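Side-chain contact in imidazoleglycerol-phosphate dehydratase (Pyrococcus furiosus, PDB 5DNL), which catalyses the dehydration of imidazoleglycerol phosphate to imidazoleacetol phosphate, the sixth step of histidine biosynthesis: residues 36-41 against 161-166. Sequence-based numbering, arbitrary orientation.
Sequences FYLGKD and VATKES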
loop_
_atom_site.group_PDB
_atom_site.type_symbol
_atom_site.label_atom_id
_atom_site.label_comp_id
_atom_site.label_asym_id
_atom_site.label_seq_id
_atom_site.Cartn_x
_atom_site.Cartn_y
_atom_site.Cartn_z
ATOM N N PHE A 36 -42.885 5.205 -28.680
ATOM C CA PHE A 36 -43.656 3.966 -28.489
ATOM C C PHE A 36 -44.001 3.771 -27.010
ATOM O O PHE A 36 -45.137 3.462 -26.654
ATOM C CB PHE A 36 -42.870 2.769 -29.012
ATOM C CG PHE A 36 -43.658 1.480 -29.048
ATOM C CD1 PHE A 36 -44.458 1.173 -30.138
ATOM C CD2 PHE A 36 -43.567 0.579 -28.002
ATOM C CE1 PHE A 36 -45.141 -0.025 -30.174
ATOM C CE2 PHE A 36 -44.264 -0.615 -28.023
ATOM C CZ PHE A 36 -45.050 -0.915 -29.118
ATOM N N TYR A 37 -43.012 3.962 -26.131
ATOM C CA TYR A 37 -43.215 3.774 -24.720
ATOM C C TYR A 37 -43.943 4.946 -24.041
ATOM O O TYR A 37 -44.609 4.744 -23.015
ATOM C CB TYR A 37 -41.894 3.391 -24.032
ATOM C CG TYR A 37 -41.494 1.988 -24.457
ATOM C CD1 TYR A 37 -42.027 0.880 -23.812
ATOM C CD2 TYR A 37 -40.693 1.762 -25.551
ATOM C CE1 TYR A 37 -41.720 -0.417 -24.224
ATOM C CE2 TYR A 37 -40.389 0.479 -25.983
ATOM C CZ TYR A 37 -40.879 -0.605 -25.315
ATOM O OH TYR A 37 -40.546 -1.872 -25.748
ATOM N N LEU A 38 -43.853 6.143 -24.615
ATOM C CA LEU A 38 -44.718 7.277 -24.209
ATOM C C LEU A 38 -46.199 6.983 -24.500
ATOM O O LEU A 38 -47.090 7.421 -23.763
ATOM C CB LEU A 38 -44.291 8.559 -24.915
ATOM C CG LEU A 38 -45.082 9.839 -24.610
ATOM C CD1 LEU A 38 -44.876 10.259 -23.165
ATOM C CD2 LEU A 38 -44.671 10.946 -25.540
ATOM N N GLY A 39 -46.429 6.254 -25.581
ATOM C CA GLY A 39 -47.782 5.885 -25.988
ATOM C C GLY A 39 -48.439 6.917 -26.870
ATOM O O GLY A 39 -49.662 7.016 -26.882
ATOM N N LYS A 40 -47.642 7.675 -27.611
ATOM C CA LYS A 40 -48.150 8.731 -28.477
ATOM C C LYS A 40 -47.502 8.653 -29.841
ATOM O O LYS A 40 -46.318 8.346 -29.963
ATOM C CB LYS A 40 -47.929 10.102 -27.828
ATOM C CG LYS A 40 -48.867 10.321 -26.662
ATOM C CD LYS A 40 -48.785 11.705 -26.053
ATOM C CE LYS A 40 -49.923 11.907 -25.057
ATOM N NZ LYS A 40 -49.620 12.942 -24.027
ATOM N N ASP A 41 -48.306 8.896 -30.877
ATOM C CA ASP A 41 -47.805 9.116 -32.216
ATOM C C ASP A 41 -47.093 10.458 -32.231
ATOM O O ASP A 41 -47.516 11.407 -31.554
ATOM C CB ASP A 41 -48.957 9.172 -33.240
ATOM C CG ASP A 41 -49.623 7.823 -33.462
ATOM O OD1 ASP A 41 -48.911 6.834 -33.738
ATOM O OD2 ASP A 41 -50.867 7.764 -33.383
ATOM N N VAL A 161 -46.410 8.478 -17.568
ATOM C CA VAL A 161 -47.019 8.637 -16.246
ATOM C C VAL A 161 -47.061 10.117 -15.849
ATOM O O VAL A 161 -48.085 10.640 -15.388
ATOM C CB VAL A 161 -46.246 7.839 -15.182
ATOM C CG1 VAL A 161 -46.798 8.061 -13.784
ATOM C CG2 VAL A 161 -46.233 6.356 -15.515
ATOM N N ALA A 162 -45.939 10.805 -16.001
ATOM C CA ALA A 162 -45.794 12.177 -15.510
ATOM C C ALA A 162 -46.646 13.212 -16.235
ATOM O O ALA A 162 -46.977 14.250 -15.640
ATOM C CB ALA A 162 -44.328 12.612 -15.555
ATOM N N THR A 163 -46.986 12.954 -17.506
ATOM C CA THR A 163 -47.697 13.926 -18.342
ATOM C C THR A 163 -49.213 13.703 -18.318
ATOM O O THR A 163 -49.940 14.448 -18.966
ATOM C CB THR A 163 -47.198 13.895 -19.804
ATOM O OG1 THR A 163 -47.412 12.596 -20.360
ATOM C CG2 THR A 163 -45.713 14.251 -19.886
ATOM N N LYS A 164 -49.680 12.705 -17.583
ATOM C CA LYS A 164 -51.133 12.441 -17.482
ATOM C C LYS A 164 -51.811 13.526 -16.679
ATOM O O LYS A 164 -51.226 14.107 -15.776
ATOM C CB LYS A 164 -51.388 11.090 -16.803
ATOM C CG LYS A 164 -51.802 9.957 -17.718
ATOM C CD LYS A 164 -52.110 8.682 -16.931
ATOM C CE LYS A 164 -53.096 8.867 -15.781
ATOM N NZ LYS A 164 -53.606 7.565 -15.268
ATOM N N GLU A 165 -53.082 13.790 -16.979
ATOM C CA GLU A 165 -53.842 14.777 -16.227
ATOM C C GLU A 165 -54.070 14.357 -14.758
ATOM O O GLU A 165 -54.287 13.177 -14.470
ATOM C CB GLU A 165 -55.187 15.062 -16.939
ATOM C CG GLU A 165 -55.959 16.209 -16.313
ATOM C CD GLU A 165 -57.188 16.609 -17.106
ATOM O OE1 GLU A 165 -57.872 17.566 -16.696
ATOM O OE2 GLU A 165 -57.475 15.973 -18.134
ATOM N N SER A 166 -53.997 15.344 -13.868
ATOM C CA SER A 166 -54.201 15.208 -12.427
ATOM C C SER A 166 -55.392 16.055 -12.012
ATOM O O SER A 166 -55.759 17.004 -12.699
ATOM C CB SER A 166 -52.976 15.753 -11.672
ATOM O OG SER A 166 -53.238 15.833 -10.268
HETATM O O HOH W 1 -47.113 13.259 -23.143
#
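Lys40 and Thr163 meet through a single water, where the C-terminal ends of helices 25-38 and 144-162 come close in the α+β fold of the S5 clan, with two four-stranded mixed sheets of the same strand order, 1-2-4-3. Only 72 Å² is buried between the segments, so this is a light touch where the chain leaves the two helices rather than packing along their lengths.

The polar part comes first. Lys40 sits just past Gly39, whose positive phi (88°) ends the helical run, and its side chain stretches out almost fully, with chi2, chi3 and chi4 all near anti. Even so, Lys40 NZ stops 4.3 Å from Thr163 OG1, too far for a direct bond. The water fills in, accepting from Lys40 NZ at 2.7 Å and donating to Thr163 OG1 at 2.9 Å, and the two bonds meet at it in a bend of about 101°. Thr163 OG1 also bonds to Leu159 O, one turn back in helix 144-162, so one hydroxyl ties the helix end to the water. The ammonium has a second, weak bond to Asn69 OD1.

The apolar part belongs to the buried Leu38. Its chi1, near anti, carries CG out from the helix, and chi2 (66°) turns CD1 toward Thr163, while the same side chain also packs on Leu159. Beside it, Arg160 NH2 bonds to Tyr37 O, a direct tie between the helices themselves. The tip of Leu38 closes in on the bridge itself: CD1 lies 4.4 Å from Thr163 OG1 and 3.7 Å from the water oxygen.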